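Local coordinates for hydrogenase 3 maturation protease (Escherichia coli, PDB 2E85), which specifically removes a C-terminal peptide from the precursor of HycE, the large subunit of hydrogenase 3, as that enzyme matures, at residues Tyr125-Thr128 against Gln129-Asp133; Arg77-Pro81 against Asp82-Glu86. The protein carries 1 engineered substitution. One frame throughout, in Å; residues are numbered along the deposited sequence.

Contact 1: Tyr125-Thr128 against Gln129-Asp133; sequences YPMT and QPIKD
Met127, the last residue before the N-cap, lays its unbranched chain over the first turn of the following helix. CG stands anti to the backbone N (chi1 177°), which carries it to Ile131, where Met127 CG meets Ile131 CG2 at 3.6 Å. Further along, Met127 SD rests 3.4 Å from Lys132 CG, so sulfur touches the aliphatic stem of the lysine rather than its charge. The same stem continues extended, bringing Lys132 CE to 3.4 Å from Met127 O. With an alanine in place of Met127, Ile131 CG2 and Lys132 CG would probably lose their contacts with CG and SD, a gap would open toward Leu24 and the lysine stem could turn more freely.

Thr128 takes the N-cap position, but its side chain makes no capping bond; OG1 is hydrogen-bonded elsewhere and lies 3.3 Å from Ile131 CD1. Its carbonyl starts the helical bonding: Lys132 N donates to Thr128 O at 3.2 Å, fairly straight at 160°, while Ile131 N adds a weak bond, 3.1 Å from the same oxygen. Pro130 suits its place, because an N-H here would find no acceptor one turn back within the helix. On the outer surface Gln129 NE2 donates to Asp133 OD1 at 2.9 Å, one turn on, reaching it from above the carboxylate plane.

The backbone N of Thr128 is held by Asp18 OD1, and Met127 and Ile131 rest against Leu24 and Ala21 of helix 21-31. This is the N-terminal start of the fold's last helix, docked beside the loop with Asp19, which binds calcium in this crystal and probably nickel, as in related proteases.

Contact 2: Arg77-Pro81 against Asp82-Glu86; sequences RIIDP and DDIAE
A capped helix N-terminus, reached from strand 76-78, joins Asp80 to Asp82, Asp83 and Ile84. Asp80 is the N-cap. Its CG lies anti to the backbone N (chi1 -175°), which swings the carboxylate forward so that Asp80 OD1 accepts from Asp82 N at 2.8 Å through its anti lone pair: an Asx turn. Aspartate fits here because a short acidic side chain can reach an N-H of the first turn; the helix end would probably favour its charge, partly offset by the carboxylates of Asp82 and Asp83. Asp82 CB also packs 3.1 Å from Asp80 OD1, and the two carboxylates are turned 75° apart.

A water then bridges to Asp83: it accepts from Asp80 N at 2.8 Å and sits 2.7 Å from Asp83 OD2. Asp80 O opens the helical ladder, taking Ile84 N at 2.9 Å and, weakly, Asp83 N. Pro81, the first helical residue, needs no N-H there and passes its own O to Ala85 N, 3.2 Å away; its ring leans on Asp102 and Lys105 of helix 97-108.

On the buried face two isoleucines cross at about a right angle. Ile79 CG2, directed away from its own backbone N, presses on Ile84 CD1 at 3.2 Å, tighter than usual for two carbons. Beta-branched Ile79 suits the approach from the strand, and both isoleucines also touch Phe113 of strand 111-116.

How the contacts relate
Both contacts are local and form where a chain segment enters a helix, but they begin different elements: residues 125-133 start the long helix 129-141 and residues 77-86 the short helix 81-86. Contact 1 is a surface contact and contact 2 is partly buried; their centres lie about 24 Å apart. Each places a proline early in the first turn, and each sends an isoleucine inward, toward helix 21-31 in contact 1 and toward strand 111-116 in contact 2. Both N-cap carbonyls start the helical bonding, but only in contact 2 does the N-cap side chain, an aspartate, accept from a first-turn N-H; the threonine hydroxyl of contact 1 is bonded elsewhere.

Contact 1: Tyr125-Thr128 against Gln129-Asp133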
ATOM      1  N   TYR B 125     -14.777   7.788  21.860  1.00 14.34           N
ATOM      2  CA  TYR B 125     -16.038   8.489  21.597  1.00 14.16           C
ATOM      3  C   TYR B 125     -17.144   7.463  21.281  1.00 13.58           C
ATOM      4  O   TYR B 125     -16.862   6.375  20.727  1.00 14.07           O
ATOM      5  CB  TYR B 125     -15.893   9.403  20.380  1.00 13.67           C
ATOM      6  CG  TYR B 125     -15.059  10.659  20.557  1.00 14.20           C
ATOM      7  CD1 TYR B 125     -14.329  10.916  21.743  1.00 14.81           C
ATOM      8  CD2 TYR B 125     -15.005  11.602  19.536  1.00 13.37           C
ATOM      9  CE1 TYR B 125     -13.558  12.064  21.864  1.00 14.55           C
ATOM     10  CE2 TYR B 125     -14.234  12.742  19.646  1.00 15.52           C
ATOM     11  CZ  TYR B 125     -13.530  12.982  20.827  1.00 14.79           C
ATOM     12  OH  TYR B 125     -12.753  14.124  20.917  1.00 16.58           O
ATOM     13  N   PRO B 126     -18.412   7.812  21.576  1.00 13.19           N
ATOM     14  CA  PRO B 126     -19.528   6.980  21.160  1.00 12.92           C
ATOM     15  C   PRO B 126     -19.750   7.179  19.659  1.00 11.82           C
ATOM     16  O   PRO B 126     -19.190   8.120  19.079  1.00 12.72           O
ATOM     17  CB  PRO B 126     -20.700   7.565  21.948  1.00 14.10           C
ATOM     18  CG  PRO B 126     -20.344   9.033  22.077  1.00 13.71           C
ATOM     19  CD  PRO B 126     -18.869   9.008  22.323  1.00 13.55           C
ATOM     20  N   MET B 127     -20.506   6.285  19.036  1.00 11.52           N
ATOM     21  CA  MET B 127     -20.982   6.495  17.662  1.00 11.30           C
ATOM     22  C   MET B 127     -22.242   7.364  17.694  1.00 11.49           C
ATOM     23  O   MET B 127     -23.095   7.208  18.583  1.00 12.65           O
ATOM     24  CB  MET B 127     -21.280   5.136  17.011  1.00 11.98           C
ATOM     25  CG  MET B 127     -21.854   5.178  15.605  1.00 12.61           C
ATOM     26  SD  MET B 127     -21.980   3.523  14.872  1.00  8.94           S
ATOM     27  CE  MET B 127     -20.408   2.866  15.441  1.00  8.97           C
ATOM     28  N   THR B 128     -22.393   8.263  16.728  1.00 10.29           N
ATOM     29  CA  THR B 128     -23.591   9.100  16.704  1.00  9.69           C
ATOM     30  C   THR B 128     -24.728   8.459  15.904  1.00  9.46           C
ATOM     31  O   THR B 128     -24.512   7.578  15.071  1.00  9.97           O
ATOM     32  CB  THR B 128     -23.294  10.527  16.214  1.00  9.73           C
ATOM     33  OG1 THR B 128     -22.910  10.499  14.834  1.00  9.67           O
ATOM     34  CG2 THR B 128     -22.189  11.199  17.064  1.00  9.91           C
ATOM     35  N   GLN B 129     -25.955   8.858  16.202  1.00 10.52           N
ATOM     36  CA  GLN B 129     -27.119   8.203  15.602  1.00  9.81           C
ATOM     37  C   GLN B 129     -27.131   8.181  14.063  1.00 10.71           C
ATOM     38  O   GLN B 129     -27.501   7.148  13.488  1.00 10.63           O
ATOM     39  CB  GLN B 129     -28.410   8.811  16.144  1.00 10.58           C
ATOM     40  CG  GLN B 129     -29.666   8.015  15.848  1.00 13.20           C
ATOM     41  CD  GLN B 129     -29.636   6.639  16.461  1.00 15.53           C
ATOM     42  OE1 GLN B 129     -29.451   6.474  17.676  1.00 19.05           O
ATOM     43  NE2 GLN B 129     -29.838   5.638  15.630  1.00 15.32           N
ATOM     44  N   PRO B 130     -26.824   9.309  13.398  1.00  9.75           N
ATOM     45  CA  PRO B 130     -26.817   9.290  11.923  1.00 10.84           C
ATOM     46  C   PRO B 130     -25.881   8.255  11.319  1.00 10.34           C
ATOM     47  O   PRO B 130     -26.184   7.689  10.255  1.00 10.39           O
ATOM     48  CB  PRO B 130     -26.382  10.708  11.578  1.00 11.84           C
ATOM     49  CG  PRO B 130     -26.994  11.504  12.644  1.00 11.70           C
ATOM     50  CD  PRO B 130     -26.618  10.691  13.869  1.00 10.81           C
ATOM     51  N   ILE B 131     -24.790   7.954  12.018  1.00  9.66           N
ATOM     52  CA  ILE B 131     -23.855   6.959  11.512  1.00  9.14           C
ATOM     53  C   ILE B 131     -24.411   5.548  11.763  1.00  8.88           C
ATOM     54  O   ILE B 131     -24.297   4.678  10.919  1.00 11.20           O
ATOM     55  CB  ILE B 131     -22.441   7.214  12.138  1.00  6.06           C
ATOM     56  CG1 ILE B 131     -21.774   8.378  11.387  1.00  7.15           C
ATOM     57  CG2 ILE B 131     -21.570   5.962  12.061  1.00  7.36           C
ATOM     58  CD1 ILE B 131     -22.334   9.759  11.717  1.00 14.79           C
ATOM     59  N   LYS B 132     -25.061   5.350  12.893  1.00 10.02           N
ATOM     60  CA  LYS B 132     -25.692   4.062  13.200  1.00  9.65           C
ATOM     61  C   LYS B 132     -26.739   3.750  12.168  1.00 10.00           C
ATOM     62  O   LYS B 132     -26.796   2.622  11.665  1.00  9.10           O
ATOM     63  CB  LYS B 132     -26.315   4.060  14.596  1.00  9.95           C
ATOM     64  CG  LYS B 132     -25.273   4.097  15.722  1.00 11.46           C
ATOM     65  CD  LYS B 132     -26.009   4.117  17.059  1.00 15.77           C
ATOM     66  CE  LYS B 132     -25.102   4.433  18.204  1.00 19.95           C
ATOM     67  NZ  LYS B 132     -25.833   4.140  19.471  1.00 22.18           N
ATOM     68  N   ASP B 133     -27.574   4.753  11.869  1.00  9.19           N
ATOM     69  CA  ASP B 133     -28.591   4.683  10.801  1.00 10.71           C
ATOM     70  C   ASP B 133     -27.979   4.384   9.411  1.00  9.92           C
ATOM     71  O   ASP B 133     -28.540   3.599   8.630  1.00 10.55           O
ATOM     72  CB  ASP B 133     -29.386   6.000  10.727  1.00 10.57           C
ATOM     73  CG  ASP B 133     -30.243   6.262  11.964  1.00 15.23           C
ATOM     74  OD1 ASP B 133     -30.483   5.345  12.777  1.00 18.64           O
ATOM     75  OD2 ASP B 133     -30.690   7.415  12.110  1.00 18.65           O
TER

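Contact 2: Arg77-Pro81 against Asp82-Glu86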
ATOM      1  N   ARG B  77     -21.911   7.752   0.259  1.00  6.88           N
ATOM      2  CA  ARG B  77     -21.625   7.954  -1.173  1.00  7.35           C
ATOM      3  C   ARG B  77     -20.650   6.927  -1.677  1.00  8.10           C
ATOM      4  O   ARG B  77     -19.833   6.429  -0.920  1.00  7.55           O
ATOM      5  CB  ARG B  77     -21.016   9.327  -1.469  1.00  7.17           C
ATOM      6  CG  ARG B  77     -21.829  10.548  -1.039  1.00  9.23           C
ATOM      7  CD  ARG B  77     -22.974  10.822  -1.996  1.00 10.94           C
ATOM      8  NE  ARG B  77     -23.634  12.089  -1.670  1.00 12.01           N
ATOM      9  CZ  ARG B  77     -24.543  12.265  -0.702  1.00 13.28           C
ATOM     10  NH1 ARG B  77     -24.917  11.278   0.103  1.00 10.59           N
ATOM     11  NH2 ARG B  77     -25.080  13.471  -0.536  1.00 14.51           N
ATOM     12  N   ILE B  78     -20.758   6.595  -2.969  1.00  7.49           N
ATOM     13  CA  ILE B  78     -19.737   5.837  -3.639  1.00  9.72           C
ATOM     14  C   ILE B  78     -18.700   6.808  -4.176  1.00 10.03           C
ATOM     15  O   ILE B  78     -19.056   7.798  -4.841  1.00 11.37           O
ATOM     16  CB  ILE B  78     -20.300   5.080  -4.843  1.00  9.73           C
ATOM     17  CG1 ILE B  78     -21.531   4.212  -4.456  1.00 11.22           C
ATOM     18  CG2 ILE B  78     -19.166   4.349  -5.576  1.00 12.92           C
ATOM     19  CD1 ILE B  78     -22.760   4.983  -4.533  1.00 14.79           C
ATOM     20  N   ILE B  79     -17.436   6.521  -3.890  1.00  8.90           N
ATOM     21  CA  ILE B  79     -16.341   7.374  -4.352  1.00 10.70           C
ATOM     22  C   ILE B  79     -15.629   6.739  -5.534  1.00 11.00           C
ATOM     23  O   ILE B  79     -15.083   5.619  -5.452  1.00 10.94           O
ATOM     24  CB  ILE B  79     -15.316   7.701  -3.286  1.00 11.71           C
ATOM     25  CG1 ILE B  79     -16.001   8.119  -1.989  1.00 10.65           C
ATOM     26  CG2 ILE B  79     -14.345   8.788  -3.822  1.00 11.51           C
ATOM     27  CD1 ILE B  79     -17.268   8.922  -2.043  1.00 14.79           C
ATOM     28  N   ASP B  80     -15.680   7.434  -6.661  1.00 13.99           N
ATOM     29  CA  ASP B  80     -15.035   6.965  -7.880  1.00 15.89           C
ATOM     30  C   ASP B  80     -13.519   6.842  -7.670  1.00 16.53           C
ATOM     31  O   ASP B  80     -12.901   7.725  -7.055  1.00 14.69           O
ATOM     32  CB  ASP B  80     -15.349   7.958  -9.001  1.00 16.63           C
ATOM     33  CG  ASP B  80     -14.830   7.514 -10.355  1.00 21.73           C
ATOM     34  OD1 ASP B  80     -13.605   7.545 -10.589  1.00 25.38           O
ATOM     35  OD2 ASP B  80     -15.674   7.160 -11.215  1.00 27.17           O
ATOM     36  N   PRO B  81     -12.905   5.749  -8.169  1.00 18.49           N
ATOM     37  CA  PRO B  81     -11.473   5.566  -7.933  1.00 20.40           C
ATOM     38  C   PRO B  81     -10.589   6.720  -8.421  1.00 21.48           C
ATOM     39  O   PRO B  81      -9.525   6.981  -7.831  1.00 22.43           O
ATOM     40  CB  PRO B  81     -11.172   4.257  -8.668  1.00 20.77           C
ATOM     41  CG  PRO B  81     -12.435   3.533  -8.625  1.00 20.17           C
ATOM     42  CD  PRO B  81     -13.443   4.615  -8.935  1.00 19.00           C
ATOM     43  N   ASP B  82     -11.027   7.424  -9.465  1.00 22.70           N
ATOM     44  CA  ASP B  82     -10.336   8.625  -9.934  1.00 23.09           C
ATOM     45  C   ASP B  82     -10.353   9.740  -8.889  1.00 21.75           C
ATOM     46  O   ASP B  82      -9.381  10.498  -8.767  1.00 21.70           O
ATOM     47  CB  ASP B  82     -10.963   9.111 -11.261  1.00 24.11           C
ATOM     48  CG  ASP B  82     -10.709  10.596 -11.544  1.00 27.40           C
ATOM     49  OD1 ASP B  82     -11.450  11.475 -11.024  1.00 31.63           O
ATOM     50  OD2 ASP B  82      -9.781  10.889 -12.332  1.00 33.57           O
ATOM     51  N   ASP B  83     -11.468   9.849  -8.163  1.00 19.81           N
ATOM     52  CA  ASP B  83     -11.666  10.868  -7.138  1.00 17.98           C
ATOM     53  C   ASP B  83     -10.903  10.475  -5.884  1.00 16.63           C
ATOM     54  O   ASP B  83     -10.310  11.327  -5.225  1.00 16.12           O
ATOM     55  CB  ASP B  83     -13.154  11.064  -6.848  1.00 18.07           C
ATOM     56  CG  ASP B  83     -13.860  11.818  -7.969  1.00 20.51           C
ATOM     57  OD1 ASP B  83     -13.216  12.708  -8.582  1.00 25.77           O
ATOM     58  OD2 ASP B  83     -15.030  11.514  -8.257  1.00 19.61           O
ATOM     59  N   ILE B  84     -10.886   9.183  -5.573  1.00 14.80           N
ATOM     60  CA  ILE B  84      -9.945   8.688  -4.550  1.00 13.60           C
ATOM     61  C   ILE B  84      -8.511   9.171  -4.771  1.00 14.44           C
ATOM     62  O   ILE B  84      -7.895   9.667  -3.835  1.00 14.61           O
ATOM     63  CB  ILE B  84      -9.995   7.152  -4.405  1.00 13.15           C
ATOM     64  CG1 ILE B  84     -11.424   6.743  -4.025  1.00 13.47           C
ATOM     65  CG2 ILE B  84      -8.990   6.652  -3.343  1.00 12.55           C
ATOM     66  CD1 ILE B  84     -11.916   7.001  -2.612  1.00 14.79           C
ATOM     67  N   ALA B  85      -8.006   9.060  -6.006  1.00 15.09           N
ATOM     68  CA  ALA B  85      -6.658   9.535  -6.337  1.00 15.84           C
ATOM     69  C   ALA B  85      -6.501  11.058  -6.215  1.00 17.34           C
ATOM     70  O   ALA B  85      -5.541  11.565  -5.598  1.00 16.01           O
ATOM     71  CB  ALA B  85      -6.252   9.036  -7.736  1.00 16.93           C
ATOM     72  N   GLU B  86      -7.455  11.781  -6.796  1.00 18.37           N
ATOM     73  CA  GLU B  86      -7.438  13.245  -6.852  1.00 20.15           C
ATOM     74  C   GLU B  86      -7.554  13.917  -5.497  1.00 19.49           C
ATOM     75  O   GLU B  86      -7.026  15.020  -5.297  1.00 19.17           O
ATOM     76  CB  GLU B  86      -8.551  13.745  -7.783  1.00 20.26           C
ATOM     77  CG  GLU B  86      -8.167  13.727  -9.250  1.00 23.60           C
ATOM     78  CD  GLU B  86      -9.250  14.254 -10.192  1.00 24.25           C
ATOM     79  OE1 GLU B  86      -9.973  15.220  -9.830  1.00 29.46           O
ATOM     80  OE2 GLU B  86      -9.338  13.720 -11.322  1.00 29.60           O
TER
HETATM   81  O   HOH W   1     -16.692  10.080  -6.722  1.00 13.66           O